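Local coordinates for protein alpha-glucosidase (Pseudoalteromonas sp. K8, PDB 5HQA) that hydrolyses alpha-glucosides as a chloride-activated, calcium-binding enzyme of glycoside hydrolase family 97, here caught with acarbose, at residues Asp549-Trp554 and Arg572-Arg577; Gly582-Leu587 and Ala655-Ala660. All coordinates share one frame; numbering follows the deposited sequence.

Interaction 1: residues Asp549-Trp554 and Arg572-Arg577; sequences DVPTDW and RKERKR
W554 and R572 pack at the open end of a beta hairpin, where strand 554-563 starts beside the end of strand 567-574. W554 and E574 form an antiparallel non-hydrogen-bonded pair, CA to CA 4.3 Å. This end is tight. The R572 chain, extended from CG to NE, lies across one face of the indole: R572 CD stands 3.5 Å from the centroid of the W554 five-membered ring, nearly on its normal, a CH-pi contact, and R572 CB reaches W554 CE3 at 3.3 Å. The guanidinium climbs away, R572 CZ 5.2 Å from that centroid, so cation-pi attraction is weak at most; NE bonds V521 O and NH1 S557 OG. P551 CG abuts E574 CB at 3.7 Å.

The wetter side begins at the straight bond from R575 N to D553 O (2.9 Å, 174° at the hydrogen). With CG anti to the backbone N (chi1 -167°), D553 swings its carboxylate obliquely across the R575 chain, OD1 near CB and CG. D553 OD1 stays 4.1 Å from R577 NH1, beyond a salt bridge; a water links them. D553 OD2 accepts a hydrogen bond from G71 N. Another water donates to D553 O and, at 2.8 Å, to R575 O.

Interaction 2: residues Gly582-Leu587 and Ala655-Ala660; sequences GNDWYL and AIRFKA
D584 OD1 is gripped by two nitrogens of R657, NE and NH2, each 2.9 Å away. The hold is side-on, OD1 close to the guanidinium plane; NH2 meets the oxygen nearly along its C-O bond, while NE comes from the anti side, tilted 33° out of the carboxylate plane. R657 NH1 makes a salt bridge with D549 OD2. D584 OD2 accepts A660 N at 3.0 Å from above the carboxylate plane, and a water joins it to A660 O.

Strands 585-591 and 653-660 are antiparallel neighbours in the C-terminal sheet. W585 with F658 and L587 with I656 are hydrogen-bonded pairs, F658 N to W585 O 2.8 Å. Y586 and R657 form the non-hydrogen-bonded pair between them. R657 runs straight out (CG anti to the backbone N, chi1 172°) beside the tyrosine, R657 CD 3.4 Å from Y586 OH, with ring and guanidinium planes 9° apart. On the other face, L587 CB meets the F658 ring at its edge, 3.8 Å from CE2.

With R657 replaced by an alanine, the D584 and D549 carboxylates would probably lose their shared cation and Y586 its flanking chain. Given N-H groups from R657 and A660, the buried D584 carboxylate is likely to stay ionised.

In the fold
Interactions 1 and 2 reach the same antiparallel sheet, their centres 9 Å apart. Strands 567-574 and 585-591 are neighbours in it, and two probable backbone bonds fasten them: Y586 N to R572 O at 2.8 Å and E574 N to D584 O at 3.0 Å. E574 OE2 accepts D584 N, and D549, at the end of helix 541-549, pairs with R657 and packs on Y586. The chain leaving that helix thus touches three neighbouring strands. Both contacts lie away from the acarbose pocket and its calcium, held by E154, E437, E455 and E461. Of the magnesium ligands, G565 and D566 lie in the turn at the other end of interaction 1's hairpin and D592 follows strand 585-591.

Interaction 1: residues Asp549-Trp554 and Arg572-Arg577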
loop_
_atom_site.group_PDB
_atom_site.type_symbol
_atom_site.label_atom_id
_atom_site.label_comp_id
_atom_site.label_asym_id
_atom_site.label_seq_id
_atom_site.Cartn_x
_atom_site.Cartn_y
_atom_site.Cartn_z
ATOM N N ASP A 549 9.122 -4.205 -21.420
ATOM C CA ASP A 549 10.479 -3.880 -20.992
ATOM C C ASP A 549 10.574 -3.605 -19.494
ATOM O O ASP A 549 11.607 -3.898 -18.881
ATOM C CB ASP A 549 11.008 -2.654 -21.744
ATOM C CG ASP A 549 11.376 -2.944 -23.193
ATOM O OD1 ASP A 549 11.360 -4.122 -23.630
ATOM O OD2 ASP A 549 11.711 -1.963 -23.895
ATOM N N VAL A 550 9.536 -3.039 -18.888
ATOM C CA VAL A 550 9.721 -2.382 -17.594
ATOM C C VAL A 550 9.892 -3.422 -16.487
ATOM O O VAL A 550 9.148 -4.413 -16.440
ATOM C CB VAL A 550 8.563 -1.408 -17.304
ATOM C CG1 VAL A 550 7.216 -2.146 -17.111
ATOM C CG2 VAL A 550 8.892 -0.498 -16.110
ATOM N N PRO A 551 10.861 -3.252 -15.588
ATOM C CA PRO A 551 11.002 -4.154 -14.439
ATOM C C PRO A 551 10.028 -3.767 -13.327
ATOM O O PRO A 551 9.298 -2.775 -13.421
ATOM C CB PRO A 551 12.460 -3.956 -14.017
ATOM C CG PRO A 551 12.798 -2.567 -14.455
ATOM C CD PRO A 551 11.974 -2.293 -15.691
ATOM N N THR A 552 10.004 -4.594 -12.271
ATOM C CA THR A 552 9.173 -4.347 -11.097
ATOM C C THR A 552 9.999 -4.374 -9.813
ATOM O O THR A 552 9.430 -4.388 -8.713
ATOM C CB THR A 552 8.032 -5.370 -10.985
ATOM O OG1 THR A 552 8.573 -6.648 -10.629
ATOM C CG2 THR A 552 7.274 -5.501 -12.305
ATOM N N ASP A 553 11.318 -4.389 -9.928
ATOM C CA ASP A 553 12.204 -4.524 -8.781
ATOM C C ASP A 553 13.366 -3.571 -9.004
ATOM O O ASP A 553 13.964 -3.560 -10.084
ATOM C CB ASP A 553 12.678 -5.975 -8.646
ATOM C CG ASP A 553 13.349 -6.253 -7.316
ATOM O OD1 ASP A 553 14.223 -7.144 -7.284
ATOM O OD2 ASP A 553 13.002 -5.590 -6.309
ATOM N N TRP A 554 13.675 -2.759 -8.000
ATOM C CA TRP A 554 14.479 -1.572 -8.222
ATOM C C TRP A 554 15.614 -1.519 -7.220
ATOM O O TRP A 554 15.413 -1.784 -6.031
ATOM C CB TRP A 554 13.619 -0.310 -8.085
ATOM C CG TRP A 554 12.355 -0.363 -8.898
ATOM C CD1 TRP A 554 11.095 -0.676 -8.451
ATOM C CD2 TRP A 554 12.228 -0.096 -10.298
ATOM N NE1 TRP A 554 10.196 -0.620 -9.491
ATOM C CE2 TRP A 554 10.867 -0.269 -10.637
ATOM C CE3 TRP A 554 13.140 0.259 -11.304
ATOM C CZ2 TRP A 554 10.391 -0.082 -11.936
ATOM C CZ3 TRP A 554 12.663 0.452 -12.599
ATOM C CH2 TRP A 554 11.299 0.278 -12.900
ATOM N N ARG A 572 13.578 5.500 -11.315
ATOM C CA ARG A 572 13.988 4.295 -10.601
ATOM C C ARG A 572 15.018 3.529 -11.422
ATOM O O ARG A 572 14.918 3.460 -12.652
ATOM C CB ARG A 572 12.795 3.374 -10.290
ATOM C CG ARG A 572 11.612 4.047 -9.618
ATOM C CD ARG A 572 10.544 3.017 -9.294
ATOM N NE ARG A 572 9.244 3.605 -8.965
ATOM C CZ ARG A 572 8.753 3.719 -7.734
ATOM N NH1 ARG A 572 9.460 3.303 -6.686
ATOM N NH2 ARG A 572 7.543 4.247 -7.546
ATOM N N LYS A 573 15.996 2.947 -10.738
ATOM C CA LYS A 573 17.043 2.165 -11.382
ATOM C C LYS A 573 16.770 0.687 -11.148
ATOM O O LYS A 573 16.554 0.269 -10.008
ATOM C CB LYS A 573 18.427 2.537 -10.841
ATOM C CG LYS A 573 19.560 2.045 -11.730
ATOM C CD LYS A 573 20.940 2.378 -11.139
ATOM C CE LYS A 573 22.045 1.965 -12.107
ATOM N NZ LYS A 573 23.405 2.256 -11.571
ATOM N N GLU A 574 16.787 -0.101 -12.224
ATOM C CA GLU A 574 16.390 -1.496 -12.115
ATOM C C GLU A 574 17.373 -2.271 -11.250
ATOM O O GLU A 574 18.579 -2.012 -11.260
ATOM C CB GLU A 574 16.305 -2.135 -13.497
ATOM C CG GLU A 574 17.641 -2.292 -14.151
ATOM C CD GLU A 574 17.533 -2.725 -15.595
ATOM O OE1 GLU A 574 16.389 -2.819 -16.099
ATOM O OE2 GLU A 574 18.588 -2.956 -16.218
ATOM N N ARG A 575 16.848 -3.220 -10.483
ATOM C CA ARG A 575 17.708 -4.125 -9.740
ATOM C C ARG A 575 18.240 -5.210 -10.669
ATOM O O ARG A 575 17.516 -5.719 -11.529
ATOM C CB ARG A 575 16.945 -4.759 -8.579
ATOM C CG ARG A 575 17.782 -5.759 -7.786
ATOM C CD ARG A 575 17.718 -5.433 -6.326
ATOM N NE ARG A 575 18.386 -6.410 -5.473
ATOM C CZ ARG A 575 18.012 -6.649 -4.221
ATOM N NH1 ARG A 575 16.977 -5.995 -3.716
ATOM N NH2 ARG A 575 18.654 -7.545 -3.486
ATOM N N LYS A 576 19.515 -5.565 -10.492
ATOM C CA LYS A 576 20.115 -6.652 -11.265
ATOM C C LYS A 576 19.528 -7.984 -10.812
ATOM O O LYS A 576 19.745 -8.420 -9.677
ATOM C CB LYS A 576 21.631 -6.651 -11.116
ATOM C CG LYS A 576 22.289 -7.830 -11.804
ATOM C CD LYS A 576 23.794 -7.741 -11.699
ATOM C CE LYS A 576 24.446 -8.926 -12.380
ATOM N NZ LYS A 576 25.929 -8.753 -12.476
ATOM N N ARG A 577 18.795 -8.633 -11.713
ATOM C CA ARG A 577 18.020 -9.828 -11.414
ATOM C C ARG A 577 17.391 -10.317 -12.711
ATOM O O ARG A 577 16.925 -9.496 -13.508
ATOM C CB ARG A 577 16.928 -9.533 -10.374
ATOM C CG ARG A 577 16.252 -10.781 -9.820
ATOM C CD ARG A 577 14.858 -10.532 -9.189
ATOM N NE ARG A 577 14.323 -11.787 -8.648
ATOM C CZ ARG A 577 14.143 -12.039 -7.354
ATOM N NH1 ARG A 577 14.418 -11.105 -6.453
ATOM N NH2 ARG A 577 13.671 -13.218 -6.960
HETATM O O HOH W 1 15.085 -4.188 -4.950
HETATM O O HOH W 2 14.758 -5.877 -11.767
HETATM O O HOH W 3 15.566 -8.774 -5.943
#

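Interaction 2: residues Gly582-Leu587 and Ala655-Ala660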
loop_
_atom_site.group_PDB
_atom_site.type_symbol
_atom_site.label_atom_id
_atom_site.label_comp_id
_atom_site.label_asym_id
_atom_site.label_seq_id
_atom_site.Cartn_x
_atom_site.Cartn_y
_atom_site.Cartn_z
ATOM N N GLY A 582 20.627 -4.427 -14.402
ATOM C CA GLY A 582 20.862 -3.459 -13.354
ATOM C C GLY A 582 21.373 -2.120 -13.838
ATOM O O GLY A 582 21.623 -1.236 -13.011
ATOM N N ASN A 583 21.520 -1.928 -15.151
ATOM C CA ASN A 583 22.072 -0.682 -15.661
ATOM C C ASN A 583 21.031 0.318 -16.150
ATOM O O ASN A 583 21.359 1.503 -16.270
ATOM C CB ASN A 583 23.049 -0.966 -16.804
ATOM C CG ASN A 583 24.211 -1.818 -16.366
ATOM O OD1 ASN A 583 24.589 -2.767 -17.054
ATOM N ND2 ASN A 583 24.776 -1.497 -15.212
ATOM N N ASP A 584 19.799 -0.109 -16.439
ATOM C CA ASP A 584 18.804 0.804 -16.992
ATOM C C ASP A 584 18.083 1.587 -15.898
ATOM O O ASP A 584 17.803 1.064 -14.812
ATOM C CB ASP A 584 17.771 0.048 -17.823
ATOM C CG ASP A 584 18.330 -0.468 -19.122
ATOM O OD1 ASP A 584 17.538 -1.036 -19.906
ATOM O OD2 ASP A 584 19.552 -0.304 -19.361
ATOM N N TRP A 585 17.776 2.845 -16.205
ATOM C CA TRP A 585 16.884 3.683 -15.416
ATOM C C TRP A 585 15.536 3.789 -16.113
ATOM O O TRP A 585 15.427 3.633 -17.331
ATOM C CB TRP A 585 17.457 5.088 -15.227
ATOM C CG TRP A 585 18.543 5.202 -14.206
ATOM C CD1 TRP A 585 19.882 4.988 -14.393
ATOM C CD2 TRP A 585 18.386 5.604 -12.844
ATOM N NE1 TRP A 585 20.568 5.222 -13.221
ATOM C CE2 TRP A 585 19.671 5.601 -12.255
ATOM C CE3 TRP A 585 17.280 5.963 -12.059
ATOM C CZ2 TRP A 585 19.880 5.937 -10.920
ATOM C CZ3 TRP A 585 17.489 6.292 -10.727
ATOM C CH2 TRP A 585 18.782 6.277 -10.175
ATOM N N TYR A 586 14.507 4.074 -15.322
ATOM C CA TYR A 586 13.160 4.269 -15.833
ATOM C C TYR A 586 12.564 5.512 -15.196
ATOM O O TYR A 586 12.896 5.857 -14.063
ATOM C CB TYR A 586 12.278 3.057 -15.539
ATOM C CG TYR A 586 12.579 1.893 -16.447
ATOM C CD1 TYR A 586 13.699 1.089 -16.237
ATOM C CD2 TYR A 586 11.754 1.611 -17.529
ATOM C CE1 TYR A 586 13.986 0.031 -17.088
ATOM C CE2 TYR A 586 12.025 0.556 -18.375
ATOM C CZ TYR A 586 13.139 -0.226 -18.153
ATOM O OH TYR A 586 13.397 -1.275 -18.999
ATOM N N LEU A 587 11.684 6.188 -15.928
ATOM C CA LEU A 587 10.997 7.349 -15.387
ATOM C C LEU A 587 9.508 7.239 -15.682
ATOM O O LEU A 587 9.109 6.789 -16.762
ATOM C CB LEU A 587 11.568 8.658 -15.972
ATOM C CG LEU A 587 10.920 9.973 -15.526
ATOM C CD1 LEU A 587 11.952 11.088 -15.483
ATOM C CD2 LEU A 587 9.751 10.359 -16.439
ATOM N N ALA A 655 6.303 7.917 -19.915
ATOM C CA ALA A 655 7.089 6.784 -19.455
ATOM C C ALA A 655 8.364 6.733 -20.276
ATOM O O ALA A 655 8.324 6.902 -21.501
ATOM C CB ALA A 655 6.311 5.471 -19.609
ATOM N N ILE A 656 9.501 6.513 -19.614
ATOM C CA ILE A 656 10.789 6.512 -20.301
ATOM C C ILE A 656 11.610 5.320 -19.848
ATOM O O ILE A 656 11.730 5.063 -18.645
ATOM C CB ILE A 656 11.581 7.805 -20.049
ATOM C CG1 ILE A 656 10.738 9.026 -20.403
ATOM C CG2 ILE A 656 12.893 7.788 -20.854
ATOM C CD1 ILE A 656 11.454 10.315 -20.144
ATOM N N ARG A 657 12.197 4.611 -20.805
ATOM C CA ARG A 657 13.267 3.664 -20.529
ATOM C C ARG A 657 14.588 4.316 -20.919
ATOM O O ARG A 657 14.770 4.710 -22.073
ATOM C CB ARG A 657 13.075 2.356 -21.299
ATOM C CG ARG A 657 14.272 1.439 -21.178
ATOM C CD ARG A 657 14.112 0.156 -21.963
ATOM N NE ARG A 657 15.318 -0.654 -21.799
ATOM C CZ ARG A 657 15.581 -1.759 -22.488
ATOM N NH1 ARG A 657 14.720 -2.193 -23.400
ATOM N NH2 ARG A 657 16.709 -2.426 -22.265
ATOM N N PHE A 658 15.496 4.458 -19.956
ATOM C CA PHE A 658 16.848 4.940 -20.226
ATOM C C PHE A 658 17.725 3.708 -20.386
ATOM O O PHE A 658 18.179 3.122 -19.399
ATOM C CB PHE A 658 17.349 5.844 -19.106
ATOM C CG PHE A 658 16.574 7.113 -18.970
ATOM C CD1 PHE A 658 16.880 8.211 -19.763
ATOM C CD2 PHE A 658 15.539 7.212 -18.052
ATOM C CE1 PHE A 658 16.164 9.391 -19.641
ATOM C CE2 PHE A 658 14.811 8.388 -17.924
ATOM C CZ PHE A 658 15.125 9.478 -18.719
ATOM N N LYS A 659 17.950 3.305 -21.631
ATOM C CA LYS A 659 18.702 2.087 -21.907
ATOM C C LYS A 659 20.193 2.406 -21.871
ATOM O O LYS A 659 20.687 3.173 -22.703
ATOM C CB LYS A 659 18.288 1.514 -23.255
ATOM C CG LYS A 659 19.042 0.278 -23.667
ATOM C CD LYS A 659 18.627 -0.095 -25.086
ATOM C CE LYS A 659 19.020 -1.513 -25.424
ATOM N NZ LYS A 659 18.489 -1.885 -26.764
ATOM N N ALA A 660 20.908 1.825 -20.905
ATOM C CA ALA A 660 22.355 1.999 -20.844
ATOM C C ALA A 660 22.985 1.401 -22.088
ATOM O O ALA A 660 22.624 0.298 -22.505
ATOM C CB ALA A 660 22.928 1.333 -19.593
HETATM O O HOH W 4 21.098 -1.721 -21.026
#